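Local atomic coordinates of VlsE1 (Borreliella burgdorferi, PDB entry 1L8W), a protein that is a variable surface lipoprotein of the Lyme disease spirochaete and probably serves evasion of the host immune response through antigenic switching. Residues G314-T317 with G318-D322; K157-A160 with K161-E165. All coordinates share one frame; numbering follows the deposited sequence.

How the interactions relate
Both interactions are short runs of continuous alpha-helix, with contacts from one turn to the next, and both fall in the Borrelia lipoprotein family region. Interaction 2 comes first along the chain, in helix 153-170. Interaction 1 follows much later, in the long C-terminal helix 294-333. Their centres are about 15 Å apart. They meet directly: CD1 of I316 packs on CG1 of I163, at 4.1 Å. Further along helix 153-170, I166 touches I316 and I320. Helix 220-230 reaches both sites, since L224 touches A315 and I316 in one and I163 in the other. I316, I320 and I163 thus share one apolar interior between the helices of this mostly helical antigen; I159 lies toward helix 106-131.

Interaction 1 (G314-T317 with G318-D322); sequences GAIT and GLIGD
I316 and I320 stand side by side, one helical turn apart, and point the same way. The contact between them is made by branches: CG2 of I316 touches CD1 of I320 at 3.6 Å. In I316 this methyl lies anti to the backbone N, while CG1 stands beside the backbone N (chi1 -71°). I320 repeats the torsion (chi1 -70°) and brings its CG1 up to the oxygen end of the I316 carbonyl, 3.3 Å from I316 O. That same oxygen accepts the N-H of I320 at 2.8 Å in a nearly straight bond (172°). The bonds L319 N to A315 O and G321 N to T317 O flank it, and G318 N to G314 O begins the set. L319 brings its CB to 3.3 Å from A315 O, then heads for V167 and A170. T317 turns another way. Its OG1 bonds to the carbonyl of L313 and to the hydroxyl of Y65, tying this helix to helix 59-80. On the apolar side, V69 and L73 of helix 59-80 and I166 of helix 153-170 cover I320. The i to i+4 bonds are those of an alpha-helix. Its buried isoleucines and exposed T317 make it an amphipathic helix in a helical bundle.

Interaction 2 (K157-A160 with K161-E165); sequences KGIA and KGIKE
I163 packs against the carbonyl oxygen of I159, one turn earlier in the same helix. Its CB starts near two backbone oxygens, 3.4 Å from A160 O and 3.6 Å from I159 O. CG1 comes nearer still, to 3.1 Å from I159 O. This follows from chi1 of -67°, which places CG1 beside the residue's own backbone N. That N donates to I159 O at 3.0 Å, so the N-H and the CG1 methylene both approach one oxygen. CD1 at the tip draws back a little, to 3.8 Å from I159 O, and lies 4.2 Å from CG2 of I159. The pairing of the isoleucines is therefore loose and rests on these two methyls. L224 and I227 of helix 220-230 pack against the I163 side chain.

The frame is an ordinary alpha-helical turn with i to i+4 bonds, in a helix with a buried apolar side and a lysine-bearing side. K161 N bonds to K157 O, G162 N to G158 O, and K164 N to A160 O. A160 adds its methyl to the buried side, against I227 and I248. K161 sets its CB 3.3 Å from K157 O, and its fully extended chain leads away from the turn before it. K164 has a bent chain, and its ammonium makes long, weak ion pairs with D232 and E168. On the side toward helix 106-131, I159 touches A131, and OE1 of E165 is hydrogen-bonded to the hydroxyl of T127.

Interaction 1 (G314-T317 with G318-D322)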
ATOM      1  N   GLY A 314       1.759  -4.561  -7.343  1.00 11.47           N
ATOM      2  CA  GLY A 314       2.518  -5.356  -8.288  1.00 13.83           C
ATOM      3  C   GLY A 314       3.432  -6.305  -7.531  1.00 14.60           C
ATOM      4  O   GLY A 314       3.604  -7.453  -7.929  1.00 17.27           O
ATOM      5  N   ALA A 315       4.007  -5.839  -6.426  1.00 12.50           N
ATOM      6  CA  ALA A 315       4.891  -6.692  -5.640  1.00 15.96           C
ATOM      7  C   ALA A 315       4.086  -7.822  -4.972  1.00 18.47           C
ATOM      8  O   ALA A 315       4.565  -8.952  -4.843  1.00 19.38           O
ATOM      9  CB  ALA A 315       5.641  -5.853  -4.586  1.00 12.56           C
ATOM     10  N   ILE A 316       2.861  -7.511  -4.553  1.00 19.76           N
ATOM     11  CA  ILE A 316       2.005  -8.508  -3.926  1.00 19.30           C
ATOM     12  C   ILE A 316       1.716  -9.570  -4.980  1.00 19.06           C
ATOM     13  O   ILE A 316       1.753 -10.770  -4.699  1.00 20.45           O
ATOM     14  CB  ILE A 316       0.680  -7.879  -3.417  1.00 18.46           C
ATOM     15  CG1 ILE A 316       0.959  -6.996  -2.193  1.00 14.67           C
ATOM     16  CG2 ILE A 316      -0.320  -8.967  -3.063  1.00 14.35           C
ATOM     17  CD1 ILE A 316      -0.271  -6.290  -1.649  1.00 15.51           C
ATOM     18  N   THR A 317       1.463  -9.117  -6.200  1.00 19.01           N
ATOM     19  CA  THR A 317       1.199 -10.017  -7.314  1.00 17.98           C
ATOM     20  C   THR A 317       2.409 -10.926  -7.562  1.00 20.24           C
ATOM     21  O   THR A 317       2.261 -12.133  -7.765  1.00 20.91           O
ATOM     22  CB  THR A 317       0.881  -9.213  -8.587  1.00 19.30           C
ATOM     23  OG1 THR A 317      -0.351  -8.510  -8.403  1.00 20.40           O
ATOM     24  CG2 THR A 317       0.758 -10.125  -9.802  1.00 20.92           C
ATOM     25  N   GLY A 318       3.607 -10.347  -7.538  1.00 20.65           N
ATOM     26  CA  GLY A 318       4.804 -11.137  -7.760  1.00 20.35           C
ATOM     27  C   GLY A 318       5.033 -12.135  -6.637  1.00 21.40           C
ATOM     28  O   GLY A 318       5.364 -13.293  -6.880  1.00 22.19           O
ATOM     29  N   LEU A 319       4.852 -11.675  -5.401  1.00 22.06           N
ATOM     30  CA  LEU A 319       5.030 -12.517  -4.223  1.00 20.88           C
ATOM     31  C   LEU A 319       4.064 -13.697  -4.267  1.00 21.39           C
ATOM     32  O   LEU A 319       4.466 -14.856  -4.165  1.00 20.01           O
ATOM     33  CB  LEU A 319       4.773 -11.701  -2.962  1.00 22.36           C
ATOM     34  CG  LEU A 319       4.864 -12.494  -1.657  1.00 28.59           C
ATOM     35  CD1 LEU A 319       6.327 -12.864  -1.408  1.00 28.14           C
ATOM     36  CD2 LEU A 319       4.312 -11.680  -0.494  1.00 28.41           C
ATOM     37  N   ILE A 320       2.781 -13.397  -4.422  1.00 20.86           N
ATOM     38  CA  ILE A 320       1.767 -14.442  -4.486  1.00 19.31           C
ATOM     39  C   ILE A 320       2.048 -15.385  -5.648  1.00 17.86           C
ATOM     40  O   ILE A 320       2.009 -16.608  -5.491  1.00 17.06           O
ATOM     41  CB  ILE A 320       0.359 -13.818  -4.634  1.00 19.05           C
ATOM     42  CG1 ILE A 320      -0.027 -13.131  -3.322  1.00 17.49           C
ATOM     43  CG2 ILE A 320      -0.661 -14.883  -5.025  1.00 17.86           C
ATOM     44  CD1 ILE A 320      -1.323 -12.370  -3.380  1.00 19.53           C
ATOM     45  N   GLY A 321       2.348 -14.813  -6.809  1.00 19.99           N
ATOM     46  CA  GLY A 321       2.631 -15.618  -7.987  1.00 23.31           C
ATOM     47  C   GLY A 321       3.725 -16.650  -7.762  1.00 27.63           C
ATOM     48  O   GLY A 321       3.636 -17.778  -8.254  1.00 28.07           O
ATOM     49  N   ASP A 322       4.762 -16.268  -7.021  1.00 28.91           N
ATOM     50  CA  ASP A 322       5.853 -17.186  -6.740  1.00 31.25           C
ATOM     51  C   ASP A 322       5.476 -18.201  -5.671  1.00 32.36           C
ATOM     52  O   ASP A 322       5.804 -19.377  -5.788  1.00 33.86           O
ATOM     53  CB  ASP A 322       7.104 -16.425  -6.299  1.00 32.27           C
ATOM     54  CG  ASP A 322       7.699 -15.587  -7.414  1.00 34.72           C
ATOM     55  OD1 ASP A 322       7.705 -16.038  -8.582  1.00 34.89           O
ATOM     56  OD2 ASP A 322       8.179 -14.475  -7.117  1.00 36.58           O
TER

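Interaction 2 (K157-A160 with K161-E165)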
ATOM      1  N   LYS A 157      -5.423   0.447   8.877  1.00 19.05           N
ATOM      2  CA  LYS A 157      -4.899  -0.695   9.622  1.00 17.72           C
ATOM      3  C   LYS A 157      -5.300  -2.027   9.036  1.00 18.46           C
ATOM      4  O   LYS A 157      -4.516  -2.982   9.067  1.00 16.98           O
ATOM      5  CB  LYS A 157      -5.337  -0.637  11.087  1.00 18.68           C
ATOM      6  CG  LYS A 157      -4.687   0.471  11.882  1.00 20.96           C
ATOM      7  CD  LYS A 157      -4.840   0.220  13.371  1.00 26.73           C
ATOM      8  CE  LYS A 157      -6.299   0.186  13.780  1.00 28.65           C
ATOM      9  NZ  LYS A 157      -6.974   1.459  13.404  1.00 27.90           N
ATOM     10  N   GLY A 158      -6.524  -2.097   8.513  1.00 16.63           N
ATOM     11  CA  GLY A 158      -6.992  -3.336   7.920  1.00 13.43           C
ATOM     12  C   GLY A 158      -6.254  -3.650   6.635  1.00 15.34           C
ATOM     13  O   GLY A 158      -5.910  -4.798   6.360  1.00 17.44           O
ATOM     14  N   ILE A 159      -6.006  -2.627   5.829  1.00 17.13           N
ATOM     15  CA  ILE A 159      -5.300  -2.857   4.582  1.00 18.48           C
ATOM     16  C   ILE A 159      -3.889  -3.336   4.907  1.00 18.89           C
ATOM     17  O   ILE A 159      -3.380  -4.262   4.274  1.00 18.18           O
ATOM     18  CB  ILE A 159      -5.282  -1.575   3.718  1.00 18.65           C
ATOM     19  CG1 ILE A 159      -6.700  -1.295   3.203  1.00 17.06           C
ATOM     20  CG2 ILE A 159      -4.328  -1.727   2.532  1.00 14.78           C
ATOM     21  CD1 ILE A 159      -6.803  -0.053   2.348  1.00 16.64           C
ATOM     22  N   ALA A 160      -3.273  -2.718   5.914  1.00 20.93           N
ATOM     23  CA  ALA A 160      -1.921  -3.091   6.331  1.00 21.07           C
ATOM     24  C   ALA A 160      -1.881  -4.527   6.871  1.00 22.76           C
ATOM     25  O   ALA A 160      -1.027  -5.334   6.479  1.00 21.39           O
ATOM     26  CB  ALA A 160      -1.419  -2.117   7.395  1.00 20.68           C
ATOM     27  N   LYS A 161      -2.815  -4.847   7.761  1.00 22.82           N
ATOM     28  CA  LYS A 161      -2.864  -6.173   8.347  1.00 22.80           C
ATOM     29  C   LYS A 161      -3.096  -7.211   7.268  1.00 23.78           C
ATOM     30  O   LYS A 161      -2.522  -8.301   7.310  1.00 22.68           O
ATOM     31  CB  LYS A 161      -3.968  -6.251   9.403  1.00 26.09           C
ATOM     32  CG  LYS A 161      -4.120  -7.624  10.024  1.00 25.78           C
ATOM     33  CD  LYS A 161      -5.168  -7.612  11.118  1.00 31.08           C
ATOM     34  CE  LYS A 161      -5.328  -8.988  11.747  1.00 32.54           C
ATOM     35  NZ  LYS A 161      -6.335  -8.970  12.842  1.00 35.78           N
ATOM     36  N   GLY A 162      -3.942  -6.875   6.299  1.00 24.49           N
ATOM     37  CA  GLY A 162      -4.210  -7.807   5.221  1.00 24.07           C
ATOM     38  C   GLY A 162      -2.912  -8.084   4.492  1.00 23.23           C
ATOM     39  O   GLY A 162      -2.564  -9.232   4.228  1.00 21.20           O
ATOM     40  N   ILE A 163      -2.190  -7.013   4.174  1.00 24.84           N
ATOM     41  CA  ILE A 163      -0.914  -7.124   3.482  1.00 24.69           C
ATOM     42  C   ILE A 163       0.091  -7.932   4.303  1.00 24.06           C
ATOM     43  O   ILE A 163       0.819  -8.752   3.756  1.00 23.60           O
ATOM     44  CB  ILE A 163      -0.339  -5.733   3.169  1.00 25.81           C
ATOM     45  CG1 ILE A 163      -1.228  -5.043   2.135  1.00 22.52           C
ATOM     46  CG2 ILE A 163       1.094  -5.856   2.667  1.00 26.70           C
ATOM     47  CD1 ILE A 163      -0.704  -3.720   1.648  1.00 22.33           C
ATOM     48  N   LYS A 164       0.127  -7.710   5.614  1.00 25.55           N
ATOM     49  CA  LYS A 164       1.032  -8.474   6.466  1.00 26.33           C
ATOM     50  C   LYS A 164       0.666  -9.960   6.397  1.00 25.51           C
ATOM     51  O   LYS A 164       1.543 -10.820   6.273  1.00 25.50           O
ATOM     52  CB  LYS A 164       0.962  -7.997   7.921  1.00 28.27           C
ATOM     53  CG  LYS A 164       1.857  -8.817   8.864  1.00 30.81           C
ATOM     54  CD  LYS A 164       2.028  -8.155  10.225  1.00 32.80           C
ATOM     55  CE  LYS A 164       0.877  -8.467  11.160  1.00 36.59           C
ATOM     56  NZ  LYS A 164       0.938  -9.859  11.695  1.00 38.78           N
ATOM     57  N   GLU A 165      -0.629 -10.260   6.476  1.00 25.38           N
ATOM     58  CA  GLU A 165      -1.100 -11.644   6.409  1.00 24.06           C
ATOM     59  C   GLU A 165      -0.746 -12.279   5.068  1.00 24.00           C
ATOM     60  O   GLU A 165      -0.356 -13.448   4.999  1.00 25.17           O
ATOM     61  CB  GLU A 165      -2.615 -11.700   6.634  1.00 26.25           C
ATOM     62  CG  GLU A 165      -3.026 -11.803   8.111  1.00 29.16           C
ATOM     63  CD  GLU A 165      -4.450 -11.331   8.380  1.00 30.78           C
ATOM     64  OE1 GLU A 165      -5.342 -11.566   7.537  1.00 31.47           O
ATOM     65  OE2 GLU A 165      -4.680 -10.733   9.456  1.00 34.06           O
TER